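Local coordinates for protein Cas13d (uncultured Ruminococcus sp, PDB 6IV9) that binds CRISPR RNA in a binary complex and, through two HEPN domains, probably matures that guide RNA and cleaves target RNA, at residues A[245-254]-A[273-281]. The protein carries 2 engineered substitutions. Sequence-based numbering, arbitrary orientation.
Sequences FNDLLKTKRL and YKKRVYHML
F245 packs as a knob into the hole formed by K274, V277, Y278 and L281, a buried apolar contact between the C-terminal end of helix 232-251 and the middle of helix 267-291. The axes of the two helical segments cross at 117° and come within 11.9 Å of each other. With CG turned anti to the backbone N (chi1 176°), the F245 ring reaches the facing backbone: its CZ lies 3.4 Å from K274 O, near the ring plane, and its CE1 is 3.9 Å from Y278 N. L281 CD1 meets the same ring at its edge, 3.9 Å from F245 CD1. Were F245 replaced by an alanine, the hole among these four residues would probably be left unfilled and the helices would lose much of their apolar grip. One turn on, L249 straddles two neighbours, its CD1 lying 3.6 Å from K274 CD where the lysine's aliphatic chain crosses at about a right angle, while L249 and Y273 run past each other in opposite directions, CD2 of L249 nearest CE2 of Y273. Beyond the helix end, where K252 takes a positive phi, L254 meets V277 tip to tip, CD1 to CG1 at 3.7 Å. The same CD1 touches Y273 OH, a hydroxyl hydrogen-bonded to L259 O in the connection between the helices. Helix 168-197 packs against L248 and L281, whereas helix 312-330 takes up Y278, R276 and M280.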
loop_
_atom_site.group_PDB
_atom_site.type_symbol
_atom_site.label_atom_id
_atom_site.label_comp_id
_atom_site.label_asym_id
_atom_site.label_seq_id
_atom_site.Cartn_x
_atom_site.Cartn_y
_atom_site.Cartn_z
ATOM N N PHE A 245 15.485 22.554 0.878
ATOM C CA PHE A 245 14.132 22.762 1.451
ATOM C C PHE A 245 13.502 24.003 0.816
ATOM O O PHE A 245 12.372 23.966 0.405
ATOM C CB PHE A 245 14.269 22.925 2.964
ATOM C CG PHE A 245 13.016 23.239 3.740
ATOM C CD1 PHE A 245 12.067 22.271 3.990
ATOM C CD2 PHE A 245 12.824 24.489 4.291
ATOM C CE1 PHE A 245 10.937 22.557 4.729
ATOM C CE2 PHE A 245 11.693 24.777 5.029
ATOM C CZ PHE A 245 10.756 23.807 5.253
ATOM N N ASN A 246 14.268 25.082 0.727
ATOM C CA ASN A 246 13.771 26.317 0.074
ATOM C C ASN A 246 13.502 26.032 -1.402
ATOM O O ASN A 246 12.548 26.538 -1.907
ATOM C CB ASN A 246 14.699 27.501 0.301
ATOM C CG ASN A 246 14.641 27.995 1.721
ATOM O OD1 ASN A 246 13.571 28.159 2.264
ATOM N ND2 ASN A 246 15.782 28.207 2.327
ATOM N N ASP A 247 14.331 25.217 -2.040
ATOM C CA ASP A 247 14.125 24.877 -3.467
ATOM C C ASP A 247 12.769 24.185 -3.614
ATOM O O ASP A 247 12.034 24.530 -4.505
ATOM C CB ASP A 247 15.229 23.947 -3.963
ATOM C CG ASP A 247 16.564 24.618 -4.217
ATOM O OD1 ASP A 247 16.573 25.824 -4.398
ATOM O OD2 ASP A 247 17.578 23.920 -4.229
ATOM N N LEU A 248 12.461 23.251 -2.724
ATOM C CA LEU A 248 11.168 22.533 -2.769
ATOM C C LEU A 248 10.011 23.506 -2.538
ATOM O O LEU A 248 9.021 23.394 -3.196
ATOM C CB LEU A 248 11.180 21.440 -1.703
ATOM C CG LEU A 248 9.951 20.542 -1.684
ATOM C CD1 LEU A 248 9.731 19.898 -3.032
ATOM C CD2 LEU A 248 10.091 19.477 -0.625
ATOM N N LEU A 249 10.161 24.439 -1.612
ATOM C CA LEU A 249 9.078 25.418 -1.350
ATOM C C LEU A 249 8.832 26.280 -2.596
ATOM O O LEU A 249 7.697 26.600 -2.855
ATOM C CB LEU A 249 9.449 26.282 -0.144
ATOM C CG LEU A 249 9.522 25.551 1.192
ATOM C CD1 LEU A 249 10.166 26.406 2.253
ATOM C CD2 LEU A 249 8.163 25.071 1.640
ATOM N N LYS A 250 9.899 26.649 -3.294
ATOM C CA LYS A 250 9.830 27.514 -4.499
ATOM C C LYS A 250 9.080 26.821 -5.647
ATOM O O LYS A 250 8.497 27.508 -6.457
ATOM C CB LYS A 250 11.217 28.072 -4.820
ATOM C CG LYS A 250 11.774 28.990 -3.744
ATOM C CD LYS A 250 13.054 29.724 -4.081
ATOM C CE LYS A 250 14.267 28.833 -4.139
ATOM N NZ LYS A 250 15.526 29.536 -3.809
ATOM N N THR A 251 9.120 25.497 -5.713
ATOM C CA THR A 251 8.449 24.792 -6.832
ATOM C C THR A 251 6.938 24.974 -6.793
ATOM O O THR A 251 6.361 24.875 -7.845
ATOM C CB THR A 251 8.801 23.306 -6.904
ATOM O OG1 THR A 251 8.143 22.622 -5.847
ATOM C CG2 THR A 251 10.285 23.040 -6.882
ATOM N N LYS A 252 6.370 25.003 -5.590
ATOM C CA LYS A 252 4.915 25.080 -5.316
ATOM C C LYS A 252 4.269 23.693 -5.494
ATOM O O LYS A 252 3.063 23.578 -5.309
ATOM C CB LYS A 252 4.222 26.150 -6.158
ATOM C CG LYS A 252 4.806 27.547 -6.070
ATOM C CD LYS A 252 4.961 28.026 -4.663
ATOM C CE LYS A 252 5.499 29.435 -4.548
ATOM N NZ LYS A 252 6.110 29.675 -3.223
ATOM N N ARG A 253 5.093 22.683 -5.760
ATOM C CA ARG A 253 4.681 21.276 -6.023
ATOM C C ARG A 253 4.132 20.583 -4.766
ATOM O O ARG A 253 3.422 19.592 -4.899
ATOM C CB ARG A 253 5.823 20.511 -6.678
ATOM C CG ARG A 253 6.053 20.905 -8.124
ATOM C CD ARG A 253 6.199 19.691 -9.012
ATOM N NE ARG A 253 6.344 20.010 -10.413
ATOM C CZ ARG A 253 7.393 20.607 -10.913
ATOM N NH1 ARG A 253 8.439 20.839 -10.152
ATOM N NH2 ARG A 253 7.401 20.965 -12.176
ATOM N N LEU A 254 4.364 21.155 -3.580
ATOM C CA LEU A 254 3.867 20.567 -2.305
ATOM C C LEU A 254 2.339 20.580 -2.279
ATOM O O LEU A 254 1.748 19.786 -1.584
ATOM C CB LEU A 254 4.466 21.286 -1.097
ATOM C CG LEU A 254 5.860 20.809 -0.707
ATOM C CD1 LEU A 254 6.425 21.643 0.424
ATOM C CD2 LEU A 254 5.856 19.338 -0.334
ATOM N N TYR A 273 3.727 27.422 8.465
ATOM C CA TYR A 273 3.574 26.413 7.390
ATOM C C TYR A 273 4.904 25.705 7.135
ATOM O O TYR A 273 4.927 24.501 7.141
ATOM C CB TYR A 273 3.061 27.085 6.120
ATOM C CG TYR A 273 3.253 26.280 4.864
ATOM C CD1 TYR A 273 2.431 25.209 4.578
ATOM C CD2 TYR A 273 4.260 26.576 3.974
ATOM C CE1 TYR A 273 2.596 24.456 3.435
ATOM C CE2 TYR A 273 4.446 25.830 2.831
ATOM C CZ TYR A 273 3.606 24.770 2.555
ATOM O OH TYR A 273 3.786 24.030 1.438
ATOM N N LYS A 274 5.992 26.451 7.009
ATOM C CA LYS A 274 7.315 25.849 6.727
ATOM C C LYS A 274 7.726 24.902 7.855
ATOM O O LYS A 274 8.274 23.868 7.564
ATOM C CB LYS A 274 8.358 26.943 6.533
ATOM C CG LYS A 274 8.113 27.868 5.357
ATOM C CD LYS A 274 9.366 28.588 4.954
ATOM C CE LYS A 274 9.279 30.086 5.004
ATOM N NZ LYS A 274 10.597 30.705 4.761
ATOM N N LYS A 275 7.450 25.279 9.092
ATOM C CA LYS A 275 7.805 24.448 10.258
ATOM C C LYS A 275 7.065 23.107 10.171
ATOM O O LYS A 275 7.673 22.088 10.407
ATOM C CB LYS A 275 7.426 25.220 11.520
ATOM C CG LYS A 275 7.789 24.559 12.834
ATOM C CD LYS A 275 7.411 25.395 14.018
ATOM C CE LYS A 275 8.203 25.047 15.249
ATOM N NZ LYS A 275 7.939 25.984 16.362
ATOM N N ARG A 276 5.787 23.140 9.824
ATOM C CA ARG A 276 4.988 21.896 9.690
ATOM C C ARG A 276 5.576 21.023 8.579
ATOM O O ARG A 276 5.710 19.857 8.792
ATOM C CB ARG A 276 3.527 22.235 9.390
ATOM C CG ARG A 276 2.784 22.846 10.564
ATOM C CD ARG A 276 1.296 22.814 10.374
ATOM N NE ARG A 276 0.889 23.612 9.247
ATOM C CZ ARG A 276 0.508 24.877 9.315
ATOM N NH1 ARG A 276 0.586 25.535 10.453
ATOM N NH2 ARG A 276 0.039 25.474 8.241
ATOM N N VAL A 277 5.923 21.615 7.444
ATOM C CA VAL A 277 6.517 20.846 6.316
ATOM C C VAL A 277 7.855 20.257 6.757
ATOM O O VAL A 277 8.097 19.101 6.495
ATOM C CB VAL A 277 6.659 21.707 5.049
ATOM C CG1 VAL A 277 7.376 20.958 3.954
ATOM C CG2 VAL A 277 5.320 22.189 4.564
ATOM N N TYR A 278 8.653 21.043 7.464
ATOM C CA TYR A 278 9.961 20.550 7.937
ATOM C C TYR A 278 9.749 19.338 8.852
ATOM O O TYR A 278 10.435 18.359 8.688
ATOM C CB TYR A 278 10.665 21.635 8.751
ATOM C CG TYR A 278 11.839 21.112 9.530
ATOM C CD1 TYR A 278 12.939 20.602 8.879
ATOM C CD2 TYR A 278 11.841 21.093 10.908
ATOM C CE1 TYR A 278 14.017 20.098 9.574
ATOM C CE2 TYR A 278 12.915 20.595 11.619
ATOM C CZ TYR A 278 14.008 20.095 10.949
ATOM O OH TYR A 278 15.073 19.601 11.616
ATOM N N HIS A 279 8.795 19.420 9.765
ATOM C CA HIS A 279 8.549 18.303 10.704
ATOM C C HIS A 279 8.156 17.044 9.927
ATOM O O HIS A 279 8.578 15.970 10.308
ATOM C CB HIS A 279 7.466 18.706 11.698
ATOM C CG HIS A 279 7.937 19.687 12.715
ATOM N ND1 HIS A 279 7.091 20.444 13.453
ATOM C CD2 HIS A 279 9.172 20.031 13.104
ATOM C CE1 HIS A 279 7.779 21.203 14.254
ATOM N NE2 HIS A 279 9.039 20.970 14.062
ATOM N N MET A 280 7.327 17.198 8.906
ATOM C CA MET A 280 6.892 16.032 8.108
ATOM C C MET A 280 8.104 15.403 7.416
ATOM O O MET A 280 8.275 14.216 7.532
ATOM C CB MET A 280 5.846 16.464 7.078
ATOM C CG MET A 280 4.553 16.928 7.703
ATOM S SD MET A 280 3.338 17.663 6.597
ATOM C CE MET A 280 2.721 16.217 5.746
ATOM N N LEU A 281 8.938 16.210 6.772
ATOM C CA LEU A 281 10.119 15.695 6.045
ATOM C C LEU A 281 11.115 15.064 7.015
ATOM O O LEU A 281 11.601 14.019 6.738
ATOM C CB LEU A 281 10.776 16.854 5.301
ATOM C CG LEU A 281 9.897 17.562 4.286
ATOM C CD1 LEU A 281 10.677 18.642 3.578
ATOM C CD2 LEU A 281 9.323 16.589 3.296
#